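Local structure of hypothetical membrane spanning protein (Vibrio fischeri, 4RCK) at residues A[146-160]-A[188-202]. The protein is uncharacterised, but it probably works at the membrane through a magnesium-binding von Willebrand factor type A domain of the BatA type, the part described here. Numbering follows the deposited sequence.
Sequences AQLAKDNHAKIYTVG and LTKIATMTGGQYFRA
Leu188 O is gripped twice in the first turn of helix 185-195: Thr158 OG1 donates to it at 2.9 Å, and Ala192 N adds a weak helical bond. The hydroxyl comes from above the carbonyl plane, 61° out of it, so no lone pair is used squarely. Thr158 can reach it because OG1 sits between its own N and carbonyl carbon (chi1 65°); the same turn lays CG2 against Ile191 CG2. Tyr199 brings its ring edge to the same hydroxyl, which lies in the ring plane, while its own OH is bonded to Glu185. Thr195 sits between strand 154-160 and helix 146-151: Ile156 N makes a weak bond to its OG1, and its CG2 packs 3.5 Å from Ile156 CG2. Ile191 CG2 lies 3.8 Å from Ile156 CG1, the two side chains crossing obliquely. The selenomethionine Met194, extended as far as SE, sets that atom against Ala146 CB at 3.7 Å, where helices 146-151 and 188-195 run nearly parallel, 17° apart. A Schellman motif at Gly196 then turns the chain back to lie beside strand 154-160. The parallel pairing that follows runs from Thr158 N to Gln198 O (3.0 Å) through Phe200 N to Thr158 O (2.8 Å) and Gly160 N to Phe200 O, ending with Ala202 N on Gly160 O. On the sheet face opposite the threonine, Tyr157 CD1 meets the edge of the Phe200 ring, and helix 205-218 covers both rings. Strand 124-131 makes strand 154-161 the central one of three, and Leu110 of the second subunit packs on Ile156 and Ile191 in this alpha-beta-alpha sandwich. One threonine hydroxyl bond and four backbone bonds thus join the segments, with Ile156-Ile191 and Ala146-Met194 as apolar contacts.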
loop_
_atom_site.group_PDB
_atom_site.type_symbol
_atom_site.label_atom_id
_atom_site.label_comp_id
_atom_site.label_asym_id
_atom_site.label_seq_id
_atom_site.Cartn_x
_atom_site.Cartn_y
_atom_site.Cartn_z
ATOM N N ALA A 146 -13.065 14.884 -17.684
ATOM C CA ALA A 146 -11.666 15.252 -17.508
ATOM C C ALA A 146 -11.512 16.359 -16.469
ATOM O O ALA A 146 -10.582 16.337 -15.657
ATOM C CB ALA A 146 -11.061 15.684 -18.839
ATOM N N GLN A 147 -12.434 17.319 -16.503
ATOM C CA GLN A 147 -12.402 18.479 -15.613
ATOM C C GLN A 147 -12.498 18.068 -14.157
ATOM O O GLN A 147 -11.904 18.676 -13.274
ATOM C CB GLN A 147 -13.545 19.441 -15.963
ATOM C CG GLN A 147 -13.703 20.604 -15.004
ATOM C CD GLN A 147 -12.416 21.378 -14.825
ATOM O OE1 GLN A 147 -12.068 22.224 -15.647
ATOM N NE2 GLN A 147 -11.696 21.086 -13.748
ATOM N N LEU A 148 -13.251 17.006 -13.934
ATOM C CA LEU A 148 -13.516 16.495 -12.607
ATOM C C LEU A 148 -12.307 15.779 -12.041
ATOM O O LEU A 148 -12.002 15.922 -10.864
ATOM C CB LEU A 148 -14.713 15.562 -12.661
ATOM C CG LEU A 148 -15.838 16.210 -13.474
ATOM C CD1 LEU A 148 -16.717 15.233 -14.071
ATOM C CD2 LEU A 148 -16.619 17.246 -12.708
ATOM N N ALA A 149 -11.619 15.024 -12.894
ATOM C CA ALA A 149 -10.373 14.359 -12.531
ATOM C C ALA A 149 -9.316 15.364 -12.087
ATOM O O ALA A 149 -8.487 15.068 -11.229
ATOM C CB ALA A 149 -9.861 13.538 -13.700
ATOM N N LYS A 150 -9.342 16.552 -12.685
ATOM C CA LYS A 150 -8.433 17.621 -12.293
ATOM C C LYS A 150 -8.844 18.192 -10.941
ATOM O O LYS A 150 -7.994 18.521 -10.112
ATOM C CB LYS A 150 -8.404 18.724 -13.353
ATOM C CG LYS A 150 -7.445 19.859 -13.036
ATOM C CD LYS A 150 -7.415 20.883 -14.157
ATOM C CE LYS A 150 -6.412 21.987 -13.867
ATOM N NZ LYS A 150 -6.328 22.963 -14.988
ATOM N N ASP A 151 -10.151 18.304 -10.726
ATOM C CA ASP A 151 -10.684 18.763 -9.447
ATOM C C ASP A 151 -10.300 17.813 -8.320
ATOM O O ASP A 151 -10.152 18.228 -7.172
ATOM C CB ASP A 151 -12.211 18.904 -9.511
ATOM C CG ASP A 151 -12.663 19.949 -10.511
ATOM O OD1 ASP A 151 -11.870 20.860 -10.823
ATOM O OD2 ASP A 151 -13.817 19.857 -10.982
ATOM N N ASN A 152 -10.140 16.538 -8.658
ATOM C CA ASN A 152 -9.786 15.511 -7.684
ATOM C C ASN A 152 -8.306 15.140 -7.726
ATOM O O ASN A 152 -7.906 14.096 -7.203
ATOM C CB ASN A 152 -10.627 14.257 -7.908
ATOM C CG ASN A 152 -12.024 14.378 -7.338
ATOM O OD1 ASN A 152 -12.279 13.965 -6.207
ATOM N ND2 ASN A 152 -12.935 14.959 -8.110
ATOM N N HIS A 153 -7.507 15.997 -8.359
ATOM C CA HIS A 153 -6.050 15.855 -8.396
ATOM C C HIS A 153 -5.577 14.589 -9.102
ATOM O O HIS A 153 -4.552 14.017 -8.734
ATOM C CB HIS A 153 -5.476 15.889 -6.978
ATOM C CG HIS A 153 -5.974 17.037 -6.159
ATOM N ND1 HIS A 153 -5.758 18.349 -6.514
ATOM C CD2 HIS A 153 -6.679 17.069 -5.004
ATOM C CE1 HIS A 153 -6.309 19.143 -5.611
ATOM N NE2 HIS A 153 -6.872 18.391 -4.685
ATOM N N ALA A 154 -6.317 14.156 -10.116
ATOM C CA ALA A 154 -5.920 12.978 -10.876
ATOM C C ALA A 154 -5.261 13.365 -12.194
ATOM O O ALA A 154 -5.823 14.122 -12.986
ATOM C CB ALA A 154 -7.119 12.077 -11.126
ATOM N N LYS A 155 -4.059 12.845 -12.417
ATOM C CA LYS A 155 -3.366 13.026 -13.684
ATOM C C LYS A 155 -3.701 11.853 -14.596
ATOM O O LYS A 155 -3.315 10.718 -14.317
ATOM C CB LYS A 155 -1.853 13.133 -13.460
ATOM C CG LYS A 155 -1.045 13.464 -14.707
ATOM C CD LYS A 155 0.458 13.410 -14.441
ATOM C CE LYS A 155 0.933 14.586 -13.598
ATOM N NZ LYS A 155 2.396 14.503 -13.313
ATOM N N ILE A 156 -4.434 12.115 -15.675
ATOM C CA ILE A 156 -4.837 11.034 -16.571
ATOM C C ILE A 156 -4.037 11.031 -17.878
ATOM O O ILE A 156 -3.995 12.018 -18.618
ATOM C CB ILE A 156 -6.369 11.081 -16.876
ATOM C CG1 ILE A 156 -6.679 10.682 -18.321
ATOM C CG2 ILE A 156 -6.953 12.432 -16.566
ATOM C CD1 ILE A 156 -6.858 9.210 -18.513
ATOM N N TYR A 157 -3.374 9.903 -18.124
ATOM C CA TYR A 157 -2.662 9.657 -19.368
ATOM C C TYR A 157 -3.585 8.961 -20.360
ATOM O O TYR A 157 -4.295 8.022 -20.000
ATOM C CB TYR A 157 -1.418 8.797 -19.126
ATOM C CG TYR A 157 -0.360 9.445 -18.262
ATOM C CD1 TYR A 157 0.542 10.350 -18.801
ATOM C CD2 TYR A 157 -0.249 9.136 -16.913
ATOM C CE1 TYR A 157 1.517 10.942 -18.021
ATOM C CE2 TYR A 157 0.724 9.721 -16.123
ATOM C CZ TYR A 157 1.604 10.624 -16.682
ATOM O OH TYR A 157 2.576 11.211 -15.903
ATOM N N THR A 158 -3.570 9.416 -21.607
ATOM C CA THR A 158 -4.438 8.844 -22.629
ATOM C C THR A 158 -3.625 8.121 -23.701
ATOM O O THR A 158 -2.563 8.588 -24.109
ATOM C CB THR A 158 -5.313 9.927 -23.282
ATOM O OG1 THR A 158 -4.481 10.849 -23.997
ATOM C CG2 THR A 158 -6.097 10.686 -22.222
ATOM N N VAL A 159 -4.126 6.973 -24.148
ATOM C CA VAL A 159 -3.431 6.171 -25.151
ATOM C C VAL A 159 -4.332 5.832 -26.334
ATOM O O VAL A 159 -5.273 5.051 -26.203
ATOM C CB VAL A 159 -2.891 4.854 -24.551
ATOM C CG1 VAL A 159 -2.089 4.085 -25.589
ATOM C CG2 VAL A 159 -2.043 5.133 -23.319
ATOM N N GLY A 160 -4.046 6.424 -27.489
ATOM C CA GLY A 160 -4.760 6.085 -28.706
ATOM C C GLY A 160 -4.177 4.818 -29.297
ATOM O O GLY A 160 -2.956 4.661 -29.342
ATOM N N LEU A 188 -8.767 13.058 -26.903
ATOM C CA LEU A 188 -7.857 12.325 -26.032
ATOM C C LEU A 188 -6.671 13.186 -25.606
ATOM O O LEU A 188 -6.193 13.084 -24.476
ATOM C CB LEU A 188 -7.363 11.060 -26.735
ATOM C CG LEU A 188 -8.021 9.739 -26.334
ATOM C CD1 LEU A 188 -9.519 9.907 -26.155
ATOM C CD2 LEU A 188 -7.729 8.667 -27.370
ATOM N N THR A 189 -6.202 14.034 -26.516
ATOM C CA THR A 189 -5.111 14.952 -26.212
ATOM C C THR A 189 -5.559 16.000 -25.199
ATOM O O THR A 189 -4.862 16.259 -24.217
ATOM C CB THR A 189 -4.590 15.657 -27.479
ATOM O OG1 THR A 189 -4.065 14.681 -28.389
ATOM C CG2 THR A 189 -3.495 16.651 -27.126
ATOM N N LYS A 190 -6.725 16.596 -25.445
ATOM C CA LYS A 190 -7.297 17.592 -24.539
ATOM C C LYS A 190 -7.414 17.056 -23.119
ATOM O O LYS A 190 -7.076 17.747 -22.162
ATOM C CB LYS A 190 -8.677 18.042 -25.021
ATOM C CG LYS A 190 -8.673 19.077 -26.134
ATOM C CD LYS A 190 -10.097 19.356 -26.592
ATOM C CE LYS A 190 -10.156 19.726 -28.064
ATOM N NZ LYS A 190 -11.532 19.555 -28.610
ATOM N N ILE A 191 -7.897 15.823 -22.997
ATOM C CA ILE A 191 -8.074 15.181 -21.699
ATOM C C ILE A 191 -6.763 15.116 -20.922
ATOM O O ILE A 191 -6.684 15.569 -19.779
ATOM C CB ILE A 191 -8.637 13.755 -21.846
ATOM C CG1 ILE A 191 -10.044 13.795 -22.448
ATOM C CG2 ILE A 191 -8.657 13.047 -20.502
ATOM C CD1 ILE A 191 -10.663 12.428 -22.645
ATOM N N ALA A 192 -5.739 14.554 -21.554
ATOM C CA ALA A 192 -4.427 14.425 -20.933
ATOM C C ALA A 192 -3.840 15.789 -20.586
ATOM O O ALA A 192 -3.348 15.999 -19.478
ATOM C CB ALA A 192 -3.485 13.661 -21.847
ATOM N N THR A 193 -3.902 16.712 -21.542
ATOM C CA THR A 193 -3.375 18.060 -21.357
ATOM C C THR A 193 -4.092 18.803 -20.234
ATOM O O THR A 193 -3.450 19.417 -19.379
ATOM C CB THR A 193 -3.484 18.882 -22.660
ATOM O OG1 THR A 193 -2.438 18.492 -23.558
ATOM C CG2 THR A 193 -3.363 20.373 -22.373
HETATM N N MSE A 194 -5.420 18.735 -20.239
HETATM C CA MSE A 194 -6.242 19.404 -19.234
HETATM C C MSE A 194 -5.862 18.993 -17.815
HETATM O O MSE A 194 -5.927 19.796 -16.884
HETATM C CB MSE A 194 -7.722 19.103 -19.483
HETATM C CG MSE A 194 -8.676 19.730 -18.486
HETATM SE SE MSE A 194 -10.534 19.383 -18.951
HETATM C CE MSE A 194 -10.594 20.308 -20.666
ATOM N N THR A 195 -5.449 17.740 -17.662
ATOM C CA THR A 195 -5.178 17.174 -16.346
ATOM C C THR A 195 -3.688 17.031 -16.057
ATOM O O THR A 195 -3.300 16.629 -14.961
ATOM C CB THR A 195 -5.834 15.806 -16.206
ATOM O OG1 THR A 195 -5.387 14.964 -17.275
ATOM C CG2 THR A 195 -7.346 15.948 -16.278
ATOM N N GLY A 196 -2.859 17.348 -17.044
ATOM C CA GLY A 196 -1.422 17.359 -16.849
ATOM C C GLY A 196 -0.711 16.100 -17.304
ATOM O O GLY A 196 0.513 16.008 -17.220
ATOM N N GLY A 197 -1.473 15.125 -17.786
ATOM C CA GLY A 197 -0.890 13.900 -18.299
ATOM C C GLY A 197 -0.365 14.083 -19.709
ATOM O O GLY A 197 -0.204 15.207 -20.183
ATOM N N GLN A 198 -0.095 12.970 -20.381
ATOM C CA GLN A 198 0.358 12.992 -21.766
ATOM C C GLN A 198 -0.518 12.091 -22.623
ATOM O O GLN A 198 -1.180 11.188 -22.111
ATOM C CB GLN A 198 1.820 12.551 -21.866
ATOM C CG GLN A 198 2.801 13.488 -21.187
ATOM C CD GLN A 198 2.901 14.830 -21.883
ATOM O OE1 GLN A 198 2.848 15.880 -21.244
ATOM N NE2 GLN A 198 3.053 14.802 -23.203
ATOM N N TYR A 199 -0.530 12.344 -23.927
ATOM C CA TYR A 199 -1.228 11.464 -24.854
ATOM C C TYR A 199 -0.241 10.670 -25.698
ATOM O O TYR A 199 0.746 11.212 -26.195
ATOM C CB TYR A 199 -2.167 12.251 -25.769
ATOM C CG TYR A 199 -2.591 11.446 -26.975
ATOM C CD1 TYR A 199 -3.490 10.395 -26.848
ATOM C CD2 TYR A 199 -2.075 11.718 -28.235
ATOM C CE1 TYR A 199 -3.872 9.647 -27.941
ATOM C CE2 TYR A 199 -2.452 10.974 -29.335
ATOM C CZ TYR A 199 -3.350 9.940 -29.183
ATOM O OH TYR A 199 -3.731 9.194 -30.274
ATOM N N PHE A 200 -0.522 9.383 -25.867
ATOM C CA PHE A 200 0.327 8.516 -26.669
ATOM C C PHE A 200 -0.481 7.789 -27.738
ATOM O O PHE A 200 -1.619 7.390 -27.503
ATOM C CB PHE A 200 1.045 7.503 -25.778
ATOM C CG PHE A 200 1.851 8.124 -24.675
ATOM C CD1 PHE A 200 3.180 8.456 -24.874
ATOM C CD2 PHE A 200 1.283 8.365 -23.436
ATOM C CE1 PHE A 200 3.926 9.023 -23.860
ATOM C CE2 PHE A 200 2.023 8.932 -22.418
ATOM C CZ PHE A 200 3.346 9.261 -22.630
ATOM N N ARG A 201 0.114 7.619 -28.914
ATOM C CA ARG A 201 -0.523 6.876 -29.997
ATOM C C ARG A 201 0.259 5.604 -30.302
ATOM O O ARG A 201 1.431 5.660 -30.678
ATOM C CB ARG A 201 -0.639 7.744 -31.254
ATOM C CG ARG A 201 -0.997 6.975 -32.519
ATOM C CD ARG A 201 -2.453 6.534 -32.534
ATOM N NE ARG A 201 -2.749 5.687 -33.687
ATOM C CZ ARG A 201 -3.017 6.148 -34.906
ATOM N NH1 ARG A 201 -3.274 5.302 -35.893
ATOM N NH2 ARG A 201 -3.025 7.453 -35.139
ATOM N N ALA A 202 -0.390 4.456 -30.130
ATOM C CA ALA A 202 0.245 3.167 -30.386
ATOM C C ALA A 202 -0.211 2.592 -31.719
ATOM O O ALA A 202 -1.377 2.229 -31.878
ATOM C CB ALA A 202 -0.059 2.190 -29.262
#